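Probable ubiquitin-conjugating enzyme E2 7 (Caenorhabditis elegans, PDB 1PZV) probably accepts ubiquitin from the E1 enzyme as a thioester and passes it on to other proteins. Local coordinates at residues I76-I89 / M125-A139. Sequence-based numbering, arbitrary orientation.
Sequences IWHPNIDKEGNVCI and MLTDPNFESPANVDA
Ala139 CB sits over one face of the Trp77 indole, 4.1 Å from the centroid of the five-membered ring, a CH-pi contact, while Asp138 CB meets the six-membered ring at CH2. The His78 imidazole has Pro79 CD over one face and Asn80 CB in plane at its edge; its ND1 is hydrogen-bonded to the hydroxyl of Tyr48. The Asn80 amide pairs with the backbone of Asn130 twice: ND2 donates to Asn130 O at 2.7 Å, nearly straight and in its own amide plane, and OD1 accepts from Asn130 N at 3.0 Å. CG of Asn80 lies anti to the carbonyl carbon (chi1 -59°), which carries the amide across to that backbone. An alanine here would lose both bonds and is likely to leave the N-H and C=O of Asn130 without these mates and the loop at 129-131 less firmly held. His78-Asn80 is the HPN motif of E2 enzymes, on a type I turn from His78 to Ile81; in relatives its Asn is implicated in catalysis, whereas here the amide is engaged with Asn130. Met125, extended until chi3 bends its methyl aside (76°), packs among Ile81, Val87 and Ile89, with SD 3.4 Å from Val87 CG1. Pro79 O takes two weak bonds, from the backbone N atoms of Ala135 and Asn136. Asn136 holds the N-cap position of helix 137-144, its OD1 facing Ala139 N, whose placement is less sure, while its ND2 reaches Ile81 O in a weak bond of 3.3 Å. Ala135 CB lies 3.7 Å from SG of Cys88, the predicted thioester cysteine, so Ala135 probably borders the active site. Helix 115-127 ends against the HPN turn, and Gly85 and Val87 bond through their backbones to strand 69-72, joining the Cys88 loop to the sheet.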
ATOM      1  N   ILE A  76      11.143  -0.874  -1.181  1.00 68.02           N
ATOM      2  CA  ILE A  76      10.469   0.154  -1.963  1.00 65.55           C
ATOM      3  C   ILE A  76      10.989   1.502  -1.478  1.00 65.62           C
ATOM      4  O   ILE A  76      11.206   1.686  -0.278  1.00 66.04           O
ATOM      5  CB  ILE A  76       8.934   0.089  -1.809  1.00 63.40           C
ATOM      6  CG1 ILE A  76       8.285   1.053  -2.802  1.00 60.46           C
ATOM      7  CG2 ILE A  76       8.532   0.412  -0.373  1.00 60.83           C
ATOM      8  CD1 ILE A  76       6.821   0.781  -3.034  1.00 56.39           C
ATOM      9  N   TRP A  77      11.213   2.431  -2.404  1.00 65.25           N
ATOM     10  CA  TRP A  77      11.725   3.750  -2.040  1.00 65.41           C
ATOM     11  C   TRP A  77      10.660   4.801  -2.283  1.00 65.14           C
ATOM     12  O   TRP A  77      10.479   5.281  -3.404  1.00 62.65           O
ATOM     13  CB  TRP A  77      12.991   4.084  -2.844  1.00 65.85           C
ATOM     14  CG  TRP A  77      13.752   5.272  -2.302  1.00 66.10           C
ATOM     15  CD1 TRP A  77      13.939   6.476  -2.922  1.00 66.81           C
ATOM     16  CD2 TRP A  77      14.366   5.391  -1.008  1.00 65.84           C
ATOM     17  NE1 TRP A  77      14.615   7.341  -2.093  1.00 66.02           N
ATOM     18  CE2 TRP A  77      14.885   6.704  -0.910  1.00 66.19           C
ATOM     19  CE3 TRP A  77      14.512   4.521   0.085  1.00 66.82           C
ATOM     20  CZ2 TRP A  77      15.552   7.165   0.233  1.00 65.86           C
ATOM     21  CZ3 TRP A  77      15.179   4.982   1.226  1.00 66.66           C
ATOM     22  CH2 TRP A  77      15.682   6.296   1.289  1.00 67.04           C
ATOM     23  N   HIS A  78       9.951   5.156  -1.217  1.00 67.36           N
ATOM     24  CA  HIS A  78       8.875   6.138  -1.321  1.00 68.23           C
ATOM     25  C   HIS A  78       8.761   7.072  -0.108  1.00 67.96           C
ATOM     26  O   HIS A  78       8.945   6.664   1.050  1.00 68.69           O
ATOM     27  CB  HIS A  78       7.531   5.421  -1.534  1.00 66.21           C
ATOM     28  CG  HIS A  78       6.435   6.325  -1.996  1.00 66.13           C
ATOM     29  ND1 HIS A  78       6.268   6.676  -3.321  1.00 67.44           N
ATOM     30  CD2 HIS A  78       5.457   6.968  -1.316  1.00 65.73           C
ATOM     31  CE1 HIS A  78       5.236   7.488  -3.435  1.00 66.12           C
ATOM     32  NE2 HIS A  78       4.723   7.683  -2.231  1.00 66.11           N
ATOM     33  N   PRO A  79       8.460   8.349  -0.369  1.00 66.73           N
ATOM     34  CA  PRO A  79       8.303   9.375   0.663  1.00 67.07           C
ATOM     35  C   PRO A  79       7.303   8.980   1.751  1.00 67.55           C
ATOM     36  O   PRO A  79       7.493   9.312   2.927  1.00 68.59           O
ATOM     37  CB  PRO A  79       7.823  10.585  -0.132  1.00 65.76           C
ATOM     38  CG  PRO A  79       8.563  10.423  -1.433  1.00 66.69           C
ATOM     39  CD  PRO A  79       8.424   8.945  -1.719  1.00 65.94           C
ATOM     40  N   ASN A  80       6.242   8.269   1.363  1.00 67.29           N
ATOM     41  CA  ASN A  80       5.208   7.875   2.315  1.00 66.19           C
ATOM     42  C   ASN A  80       5.257   6.453   2.832  1.00 67.17           C
ATOM     43  O   ASN A  80       4.300   5.956   3.416  1.00 66.84           O
ATOM     44  CB  ASN A  80       3.845   8.176   1.724  1.00 64.45           C
ATOM     45  CG  ASN A  80       3.689   9.642   1.386  1.00 65.26           C
ATOM     46  OD1 ASN A  80       3.568  10.008   0.212  1.00 64.84           O
ATOM     47  ND2 ASN A  80       3.715  10.503   2.417  1.00 62.39           N
ATOM     48  N   ILE A  81       6.384   5.796   2.610  1.00 68.79           N
ATOM     49  CA  ILE A  81       6.590   4.454   3.119  1.00 69.94           C
ATOM     50  C   ILE A  81       7.848   4.651   3.962  1.00 71.67           C
ATOM     51  O   ILE A  81       8.879   5.071   3.433  1.00 70.91           O
ATOM     52  CB  ILE A  81       6.914   3.450   2.007  1.00 69.79           C
ATOM     53  CG1 ILE A  81       5.955   3.625   0.833  1.00 69.89           C
ATOM     54  CG2 ILE A  81       6.826   2.036   2.560  1.00 69.10           C
ATOM     55  CD1 ILE A  81       4.532   3.250   1.140  1.00 72.53           C
ATOM     56  N   ASP A  82       7.774   4.386   5.263  1.00 72.93           N
ATOM     57  CA  ASP A  82       8.962   4.567   6.082  1.00 74.46           C
ATOM     58  C   ASP A  82      10.018   3.511   5.754  1.00 75.19           C
ATOM     59  O   ASP A  82       9.830   2.673   4.869  1.00 74.71           O
ATOM     60  CB  ASP A  82       8.626   4.548   7.589  1.00 73.93           C
ATOM     61  CG  ASP A  82       8.114   3.203   8.074  1.00 74.60           C
ATOM     62  OD1 ASP A  82       8.572   2.158   7.568  1.00 73.84           O
ATOM     63  OD2 ASP A  82       7.262   3.191   8.988  1.00 75.11           O
ATOM     64  N   LYS A  83      11.131   3.576   6.474  1.00 76.46           N
ATOM     65  CA  LYS A  83      12.251   2.659   6.298  1.00 77.21           C
ATOM     66  C   LYS A  83      11.919   1.236   6.744  1.00 75.73           C
ATOM     67  O   LYS A  83      12.727   0.320   6.597  1.00 74.52           O
ATOM     68  CB  LYS A  83      13.463   3.191   7.079  1.00 80.41           C
ATOM     69  CG  LYS A  83      13.114   4.282   8.122  1.00 83.33           C
ATOM     70  CD  LYS A  83      12.120   3.782   9.183  1.00 84.19           C
ATOM     71  CE  LYS A  83      11.765   4.871  10.193  1.00 85.46           C
ATOM     72  NZ  LYS A  83      10.854   4.372  11.274  1.00 84.98           N
ATOM     73  N   GLU A  84      10.726   1.054   7.295  1.00 75.43           N
ATOM     74  CA  GLU A  84      10.306  -0.267   7.745  1.00 75.16           C
ATOM     75  C   GLU A  84       9.196  -0.817   6.850  1.00 72.29           C
ATOM     76  O   GLU A  84       8.568  -1.820   7.174  1.00 69.95           O
ATOM     77  CB  GLU A  84       9.841  -0.202   9.201  1.00 77.44           C
ATOM     78  CG  GLU A  84      10.890   0.402  10.128  1.00 81.56           C
ATOM     79  CD  GLU A  84      10.479   0.386  11.595  1.00 84.10           C
ATOM     80  OE1 GLU A  84      10.520  -0.702  12.222  1.00 84.26           O
ATOM     81  OE2 GLU A  84      10.112   1.467  12.113  1.00 84.39           O
ATOM     82  N   GLY A  85       8.971  -0.151   5.720  1.00 70.22           N
ATOM     83  CA  GLY A  85       7.954  -0.590   4.784  1.00 70.52           C
ATOM     84  C   GLY A  85       6.536  -0.179   5.143  1.00 70.53           C
ATOM     85  O   GLY A  85       5.614  -0.333   4.338  1.00 69.57           O
ATOM     86  N   ASN A  86       6.357   0.338   6.355  1.00 69.89           N
ATOM     87  CA  ASN A  86       5.047   0.774   6.811  1.00 67.80           C
ATOM     88  C   ASN A  86       4.547   1.900   5.933  1.00 66.78           C
ATOM     89  O   ASN A  86       5.249   2.894   5.723  1.00 66.46           O
ATOM     90  CB  ASN A  86       5.126   1.253   8.254  1.00 68.18           C
ATOM     91  CG  ASN A  86       5.419   0.133   9.214  1.00 69.39           C
ATOM     92  OD1 ASN A  86       5.820   0.366  10.357  1.00 71.41           O
ATOM     93  ND2 ASN A  86       5.213  -1.099   8.761  1.00 68.89           N
ATOM     94  N   VAL A  87       3.337   1.737   5.410  1.00 64.72           N
ATOM     95  CA  VAL A  87       2.760   2.762   4.569  1.00 63.54           C
ATOM     96  C   VAL A  87       2.054   3.737   5.480  1.00 63.73           C
ATOM     97  O   VAL A  87       1.301   3.332   6.363  1.00 64.77           O
ATOM     98  CB  VAL A  87       1.737   2.197   3.593  1.00 62.65           C
ATOM     99  CG1 VAL A  87       1.263   3.302   2.664  1.00 61.96           C
ATOM    100  CG2 VAL A  87       2.344   1.055   2.812  1.00 61.88           C
ATOM    101  N   CYS A  88       2.304   5.021   5.273  1.00 63.14           N
ATOM    102  CA  CYS A  88       1.686   6.039   6.096  1.00 62.13           C
ATOM    103  C   CYS A  88       0.918   7.042   5.266  1.00 60.27           C
ATOM    104  O   CYS A  88       1.495   7.979   4.721  1.00 58.47           O
ATOM    105  CB  CYS A  88       2.755   6.751   6.919  1.00 63.99           C
ATOM    106  SG  CYS A  88       3.718   5.619   7.977  1.00 71.92           S
ATOM    107  N   ILE A  89      -0.392   6.831   5.176  1.00 59.34           N
ATOM    108  CA  ILE A  89      -1.276   7.722   4.423  1.00 57.98           C
ATOM    109  C   ILE A  89      -2.523   8.061   5.252  1.00 57.35           C
ATOM    110  O   ILE A  89      -2.906   7.297   6.137  1.00 55.14           O
ATOM    111  CB  ILE A  89      -1.668   7.082   3.080  1.00 56.41           C
ATOM    112  CG1 ILE A  89      -2.323   5.712   3.327  1.00 54.94           C
ATOM    113  CG2 ILE A  89      -0.425   6.978   2.193  1.00 52.60           C
ATOM    114  CD1 ILE A  89      -2.730   4.977   2.076  1.00 53.56           C
ATOM    115  N   MET A 125      -0.974   7.150  -3.852  1.00 53.72           N
ATOM    116  CA  MET A 125       0.281   7.354  -3.158  1.00 57.52           C
ATOM    117  C   MET A 125       1.493   7.133  -4.062  1.00 58.92           C
ATOM    118  O   MET A 125       2.443   7.925  -4.047  1.00 57.77           O
ATOM    119  CB  MET A 125       0.389   6.418  -1.965  1.00 61.21           C
ATOM    120  CG  MET A 125       1.795   6.357  -1.414  1.00 65.39           C
ATOM    121  SD  MET A 125       1.913   5.279  -0.018  1.00 74.95           S
ATOM    122  CE  MET A 125       1.857   3.659  -0.847  1.00 71.40           C
ATOM    123  N   LEU A 126       1.467   6.048  -4.833  1.00 58.54           N
ATOM    124  CA  LEU A 126       2.573   5.742  -5.730  1.00 59.06           C
ATOM    125  C   LEU A 126       2.621   6.722  -6.917  1.00 61.44           C
ATOM    126  O   LEU A 126       3.695   7.113  -7.378  1.00 62.05           O
ATOM    127  CB  LEU A 126       2.445   4.306  -6.233  1.00 54.41           C
ATOM    128  CG  LEU A 126       2.432   3.201  -5.169  1.00 53.01           C
ATOM    129  CD1 LEU A 126       2.106   1.874  -5.832  1.00 49.71           C
ATOM    130  CD2 LEU A 126       3.771   3.126  -4.441  1.00 50.07           C
ATOM    131  N   THR A 127       1.454   7.130  -7.396  1.00 63.30           N
ATOM    132  CA  THR A 127       1.366   8.045  -8.526  1.00 66.02           C
ATOM    133  C   THR A 127       1.619   9.504  -8.139  1.00 68.99           C
ATOM    134  O   THR A 127       2.167  10.286  -8.927  1.00 69.16           O
ATOM    135  CB  THR A 127      -0.029   7.978  -9.180  1.00 64.14           C
ATOM    136  OG1 THR A 127      -0.397   6.609  -9.365  1.00 62.16           O
ATOM    137  CG2 THR A 127      -0.029   8.698 -10.525  1.00 61.13           C
ATOM    138  N   ASP A 128       1.217   9.863  -6.924  1.00 72.06           N
ATOM    139  CA  ASP A 128       1.356  11.238  -6.450  1.00 74.08           C
ATOM    140  C   ASP A 128       1.607  11.297  -4.944  1.00 72.89           C
ATOM    141  O   ASP A 128       0.677  11.459  -4.156  1.00 70.44           O
ATOM    142  CB  ASP A 128       0.077  12.000  -6.781  1.00 77.37           C
ATOM    143  CG  ASP A 128       0.318  13.465  -6.975  1.00 82.42           C
ATOM    144  OD1 ASP A 128       0.834  14.121  -6.031  1.00 85.12           O
ATOM    145  OD2 ASP A 128      -0.006  13.951  -8.082  1.00 84.55           O
ATOM    146  N   PRO A 129       2.874  11.183  -4.529  1.00 73.73           N
ATOM    147  CA  PRO A 129       3.193  11.221  -3.099  1.00 74.46           C
ATOM    148  C   PRO A 129       2.781  12.519  -2.403  1.00 76.40           C
ATOM    149  O   PRO A 129       2.809  13.601  -3.000  1.00 76.36           O
ATOM    150  CB  PRO A 129       4.704  10.999  -3.082  1.00 74.18           C
ATOM    151  CG  PRO A 129       5.149  11.657  -4.366  1.00 73.05           C
ATOM    152  CD  PRO A 129       4.100  11.195  -5.352  1.00 72.88           C
ATOM    153  N   ASN A 130       2.372  12.399  -1.143  1.00 78.43           N
ATOM    154  CA  ASN A 130       1.981  13.561  -0.354  1.00 81.36           C
ATOM    155  C   ASN A 130       3.077  13.805   0.662  1.00 83.34           C
ATOM    156  O   ASN A 130       3.285  12.998   1.574  1.00 83.90           O
ATOM    157  CB  ASN A 130       0.649  13.326   0.374  1.00 80.07           C
ATOM    158  CG  ASN A 130       0.347  14.409   1.416  1.00 80.26           C
ATOM    159  OD1 ASN A 130       0.803  14.334   2.562  1.00 78.75           O
ATOM    160  ND2 ASN A 130      -0.410  15.427   1.011  1.00 79.02           N
ATOM    161  N   PHE A 131       3.794  14.907   0.504  1.00 85.33           N
ATOM    162  CA  PHE A 131       4.859  15.199   1.440  1.00 88.29           C
ATOM    163  C   PHE A 131       4.222  15.588   2.766  1.00 90.18           C
ATOM    164  O   PHE A 131       3.817  14.697   3.519  1.00 91.54           O
ATOM    165  CB  PHE A 131       5.781  16.274   0.859  1.00 88.53           C
ATOM    166  CG  PHE A 131       6.431  15.849  -0.443  1.00 89.36           C
ATOM    167  CD1 PHE A 131       5.715  15.888  -1.647  1.00 88.80           C
ATOM    168  CD2 PHE A 131       7.725  15.326  -0.457  1.00 89.23           C
ATOM    169  CE1 PHE A 131       6.273  15.406  -2.838  1.00 87.60           C
ATOM    170  CE2 PHE A 131       8.291  14.840  -1.646  1.00 88.69           C
ATOM    171  CZ  PHE A 131       7.562  14.882  -2.836  1.00 87.82           C
ATOM    172  N   GLU A 132       4.095  16.877   3.062  1.00 90.77           N
ATOM    173  CA  GLU A 132       3.472  17.269   4.326  1.00 91.31           C
ATOM    174  C   GLU A 132       3.735  16.235   5.419  1.00 89.75           C
ATOM    175  O   GLU A 132       2.866  15.422   5.725  1.00 88.24           O
ATOM    176  CB  GLU A 132       1.957  17.387   4.170  1.00 94.34           C
ATOM    177  CG  GLU A 132       1.455  18.577   3.392  1.00 98.00           C
ATOM    178  CD  GLU A 132      -0.018  18.831   3.677  1.00100.22           C
ATOM    179  OE1 GLU A 132      -0.813  17.872   3.555  1.00100.38           O
ATOM    180  OE2 GLU A 132      -0.377  19.979   4.027  1.00101.34           O
ATOM    181  N   SER A 133       4.927  16.255   5.995  1.00 89.63           N
ATOM    182  CA  SER A 133       5.281  15.309   7.050  1.00 89.58           C
ATOM    183  C   SER A 133       5.437  13.876   6.530  1.00 88.57           C
ATOM    184  O   SER A 133       4.763  12.963   7.005  1.00 87.79           O
ATOM    185  CB  SER A 133       4.221  15.326   8.162  1.00 90.11           C
ATOM    186  OG  SER A 133       3.936  16.648   8.586  1.00 91.24           O
ATOM    187  N   PRO A 134       6.323  13.667   5.541  1.00 87.71           N
ATOM    188  CA  PRO A 134       6.546  12.329   4.986  1.00 86.55           C
ATOM    189  C   PRO A 134       7.061  11.388   6.072  1.00 86.41           C
ATOM    190  O   PRO A 134       7.665  11.836   7.051  1.00 86.32           O
ATOM    191  CB  PRO A 134       7.593  12.577   3.910  1.00 86.74           C
ATOM    192  CG  PRO A 134       7.266  13.970   3.447  1.00 86.97           C
ATOM    193  CD  PRO A 134       7.037  14.684   4.750  1.00 87.70           C
ATOM    194  N   ALA A 135       6.816  10.091   5.901  1.00 85.79           N
ATOM    195  CA  ALA A 135       7.255   9.091   6.872  1.00 83.71           C
ATOM    196  C   ALA A 135       8.679   8.700   6.547  1.00 83.08           C
ATOM    197  O   ALA A 135       9.323   7.953   7.283  1.00 82.58           O
ATOM    198  CB  ALA A 135       6.358   7.868   6.810  1.00 83.54           C
ATOM    199  N   ASN A 136       9.163   9.216   5.428  1.00 83.25           N
ATOM    200  CA  ASN A 136      10.512   8.931   4.980  1.00 84.22           C
ATOM    201  C   ASN A 136      11.070  10.190   4.340  1.00 85.65           C
ATOM    202  O   ASN A 136      10.859  10.453   3.148  1.00 85.66           O
ATOM    203  CB  ASN A 136      10.498   7.795   3.962  1.00 83.90           C
ATOM    204  CG  ASN A 136      11.876   7.283   3.657  1.00 82.31           C
ATOM    205  OD1 ASN A 136      12.767   8.048   3.302  1.00 82.59           O
ATOM    206  ND2 ASN A 136      12.064   5.981   3.792  1.00 82.78           N
ATOM    207  N   VAL A 137      11.783  10.970   5.142  1.00 86.81           N
ATOM    208  CA  VAL A 137      12.358  12.212   4.659  1.00 87.32           C
ATOM    209  C   VAL A 137      13.445  11.942   3.615  1.00 87.14           C
ATOM    210  O   VAL A 137      13.447  12.549   2.542  1.00 86.65           O
ATOM    211  CB  VAL A 137      12.933  13.040   5.830  1.00 87.68           C
ATOM    212  CG1 VAL A 137      12.948  14.529   5.459  1.00 87.48           C
ATOM    213  CG2 VAL A 137      12.098  12.806   7.090  1.00 86.76           C
ATOM    214  N   ASP A 138      14.359  11.026   3.922  1.00 87.09           N
ATOM    215  CA  ASP A 138      15.426  10.679   2.981  1.00 87.84           C
ATOM    216  C   ASP A 138      14.856  10.672   1.562  1.00 87.89           C
ATOM    217  O   ASP A 138      15.456  11.205   0.622  1.00 87.25           O
ATOM    218  CB  ASP A 138      15.973   9.283   3.296  1.00 88.34           C
ATOM    219  CG  ASP A 138      16.718   9.228   4.611  1.00 89.54           C
ATOM    220  OD1 ASP A 138      17.882   9.669   4.636  1.00 90.57           O
ATOM    221  OD2 ASP A 138      16.141   8.751   5.615  1.00 90.48           O
ATOM    222  N   ALA A 139      13.682  10.059   1.435  1.00 87.28           N
ATOM    223  CA  ALA A 139      13.000   9.940   0.162  1.00 86.49           C
ATOM    224  C   ALA A 139      12.328  11.241  -0.216  1.00 85.81           C
ATOM    225  O   ALA A 139      12.428  11.694  -1.360  1.00 85.49           O
ATOM    226  CB  ALA A 139      11.971   8.825   0.235  1.00 88.11           C
TER